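Local coordinates for oxidoreductase, iron/ascorbate family (Shewanella oneidensis, PDB 3ON7), which probably acts as an iron(II)- and 2-oxoglutarate-dependent oxygenase that forms ethylene and oxidises arginine, at residues B[267-270]-B[271-275]. Residues are numbered along the deposited sequence; the frame is centred on the assembly and turned at random.
Sequences DSYL and MERLR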
ATOM      1  N   ASP B 267      11.656  10.613   1.008  1.00 18.38           N
ATOM      2  CA  ASP B 267      10.873   9.490   1.492  1.00 18.27           C
ATOM      3  C   ASP B 267      10.103   9.833   2.781  1.00 19.06           C
ATOM      4  O   ASP B 267       8.922   9.575   2.872  1.00 19.57           O
ATOM      5  CB  ASP B 267      11.811   8.299   1.727  1.00 18.55           C
ATOM      6  CG  ASP B 267      11.065   6.978   1.904  1.00 20.97           C
ATOM      7  OD1 ASP B 267      10.344   6.536   0.988  1.00 22.17           O
ATOM      8  OD2 ASP B 267      11.228   6.368   2.971  1.00 21.60           O
ATOM      9  N   SER B 268      10.762  10.416   3.777  1.00 19.06           N
ATOM     10  CA  SER B 268      10.072  10.730   5.027  1.00 18.41           C
ATOM     11  C   SER B 268       9.099  11.872   4.836  1.00 16.78           C
ATOM     12  O   SER B 268       8.131  11.984   5.581  1.00 17.47           O
ATOM     13  CB  SER B 268      11.067  11.041   6.172  1.00 19.59           C
ATOM     14  OG  SER B 268      11.683  12.318   6.009  1.00 20.90           O
ATOM     15  N   TYR B 269       9.353  12.735   3.857  1.00 16.81           N
ATOM     16  CA  TYR B 269       8.436  13.818   3.551  1.00 17.93           C
ATOM     17  C   TYR B 269       7.139  13.253   2.971  1.00 18.86           C
ATOM     18  O   TYR B 269       6.053  13.661   3.357  1.00 19.36           O
ATOM     19  CB  TYR B 269       9.068  14.798   2.561  1.00 19.12           C
ATOM     20  CG  TYR B 269       8.270  16.064   2.357  1.00 17.03           C
ATOM     21  CD1 TYR B 269       8.413  17.139   3.208  1.00 19.13           C
ATOM     22  CD2 TYR B 269       7.362  16.176   1.322  1.00 19.80           C
ATOM     23  CE1 TYR B 269       7.683  18.306   3.019  1.00 19.12           C
ATOM     24  CE2 TYR B 269       6.627  17.326   1.136  1.00 18.76           C
ATOM     25  CZ  TYR B 269       6.786  18.389   1.988  1.00 23.28           C
ATOM     26  OH  TYR B 269       6.045  19.544   1.800  1.00 24.97           O
ATOM     27  N   LEU B 270       7.248  12.292   2.061  1.00 20.38           N
ATOM     28  CA  LEU B 270       6.055  11.662   1.494  1.00 20.32           C
ATOM     29  C   LEU B 270       5.285  10.892   2.599  1.00 22.26           C
ATOM     30  O   LEU B 270       4.064  11.057   2.754  1.00 22.53           O
ATOM     31  CB  LEU B 270       6.447  10.717   0.393  1.00 19.42           C
ATOM     32  CG  LEU B 270       5.306  10.020  -0.347  1.00 20.94           C
ATOM     33  CD1 LEU B 270       4.429  11.061  -1.048  1.00 16.31           C
ATOM     34  CD2 LEU B 270       5.936   9.020  -1.352  1.00 15.07           C
HETATM   35  N   MSE B 271       6.007  10.094   3.384  1.00 18.92           N
HETATM   36  CA  MSE B 271       5.363   9.315   4.427  1.00 21.21           C
HETATM   37  C   MSE B 271       4.558  10.272   5.318  1.00 19.57           C
HETATM   38  O   MSE B 271       3.411   9.995   5.657  1.00 18.29           O
HETATM   39  CB  MSE B 271       6.375   8.516   5.273  1.00 20.33           C
HETATM   40  CG  MSE B 271       7.009   7.295   4.635  1.00 19.47           C
HETATM   41 SE   MSE B 271       5.812   6.052   3.706  0.75 19.48          SE
HETATM   42  CE  MSE B 271       5.985   6.744   1.968  1.00 15.02           C
ATOM     43  N   GLU B 272       5.143  11.416   5.655  1.00 18.58           N
ATOM     44  CA  GLU B 272       4.439  12.386   6.487  1.00 18.84           C
ATOM     45  C   GLU B 272       3.163  12.894   5.820  1.00 18.04           C
ATOM     46  O   GLU B 272       2.137  13.110   6.496  1.00 18.36           O
ATOM     47  CB  GLU B 272       5.354  13.541   6.856  1.00 19.09           C
ATOM     48  CG  GLU B 272       4.779  14.464   7.913  1.00 26.84           C
ATOM     49  CD  GLU B 272       4.446  13.740   9.232  1.00 34.75           C
ATOM     50  OE1 GLU B 272       5.137  12.741   9.584  1.00 32.01           O
ATOM     51  OE2 GLU B 272       3.486  14.187   9.911  1.00 35.92           O
ATOM     52  N   ARG B 273       3.213  13.074   4.501  1.00 17.16           N
ATOM     53  CA  ARG B 273       2.032  13.545   3.757  1.00 16.62           C
ATOM     54  C   ARG B 273       0.925  12.520   3.832  1.00 14.37           C
ATOM     55  O   ARG B 273      -0.214  12.862   4.113  1.00 16.41           O
ATOM     56  CB  ARG B 273       2.360  13.858   2.294  1.00 14.67           C
ATOM     57  CG  ARG B 273       1.174  14.350   1.477  1.00 16.65           C
ATOM     58  CD  ARG B 273       0.625  15.654   2.005  1.00 20.15           C
ATOM     59  NE  ARG B 273       1.601  16.727   1.928  1.00 17.13           N
ATOM     60  CZ  ARG B 273       1.874  17.400   0.819  1.00 21.19           C
ATOM     61  NH1 ARG B 273       1.242  17.109  -0.314  1.00 20.62           N
ATOM     62  NH2 ARG B 273       2.779  18.371   0.838  1.00 19.19           N
ATOM     63  N   LEU B 274       1.286  11.265   3.628  1.00 13.36           N
ATOM     64  CA  LEU B 274       0.356  10.140   3.766  1.00 15.00           C
ATOM     65  C   LEU B 274      -0.280  10.049   5.148  1.00 16.03           C
ATOM     66  O   LEU B 274      -1.517   9.856   5.272  1.00 14.47           O
ATOM     67  CB  LEU B 274       1.057   8.819   3.419  1.00 14.97           C
ATOM     68  CG  LEU B 274       1.505   8.700   1.952  1.00 18.21           C
ATOM     69  CD1 LEU B 274       2.045   7.316   1.686  1.00 20.11           C
ATOM     70  CD2 LEU B 274       0.345   9.015   1.010  1.00 17.62           C
ATOM     71  N   ARG B 275       0.537  10.224   6.189  1.00 15.23           N
ATOM     72  CA  ARG B 275      -0.001  10.227   7.550  1.00 15.29           C
ATOM     73  C   ARG B 275      -0.950  11.407   7.753  1.00 15.12           C
ATOM     74  O   ARG B 275      -2.058  11.221   8.248  1.00 17.55           O
ATOM     75  CB  ARG B 275       1.101  10.227   8.605  1.00 15.05           C
ATOM     76  CG  ARG B 275       2.159   9.142   8.436  1.00 20.66           C
ATOM     77  CD  ARG B 275       1.656   7.784   8.667  1.00 21.88           C
ATOM     78  NE  ARG B 275       0.836   7.245   7.593  1.00 20.33           N
ATOM     79  CZ  ARG B 275       1.295   6.651   6.500  1.00 18.57           C
ATOM     80  NH1 ARG B 275       2.588   6.521   6.281  1.00 22.88           N
ATOM     81  NH2 ARG B 275       0.440   6.166   5.625  1.00 18.91           N
TER
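The carbonyl oxygen of Leu-270 takes two backbone donors from the next turn. Leu-274 N is 2.9 Å from Leu-270 O with an N-H...O angle of 169°, lying nearly on the extension of the carbonyl bond. Arg-273 N lies at 2.8 Å from the same Leu-270 O, but its angle of 115° makes this second bond weak. Three further i to i+4 bonds, Met-271 N to Asp-267 O, Glu-272 N to Ser-268 O and Arg-273 N to Tyr-269 O, establish the run as regular alpha-helix. Beyond the backbone, on one flank of the helix, Tyr-269 and Arg-273 lie side by side and point the same way. Both have CG anti to the backbone N, and bends at chi2 and chi3 of the arginine swing the guanidinium toward the phenol, bringing Arg-273 NH2 to 3.6 Å from Tyr-269 OH. The hydroxyl meets the guanidinium at its edge, whereas NH2 approaches the tyrosine ring obliquely, the two planes being 66° apart; this is not a stack. A salt bridge from Arg-273 NH2 to Asp-216 fixes the charged end against helix 216-221. All of this belongs to helix 266-277, which follows the last strand, 245-252, of the main sheet in a fold consistent with the double-stranded beta-helix of 2-oxoglutarate oxygenases. On another flank, the selenomethionine at Met-271, bent at chi2 and chi3, brings CE to 4.0 Å from Leu-270 CD2, an apolar contact between obliquely crossing chains. Two acidic side chains reach other subunits: Glu-272 OE2 forms a salt bridge with Arg-153 and OE1 a hydrogen bond with Tyr-89 OH, both of the second subunit, and Asp-267 OD2 accepts a hydrogen bond from Arg-63 N of the third. Leu-274, whose CG sits 3.6 Å from Leu-270 O, packs against Leu-274 of the second subunit.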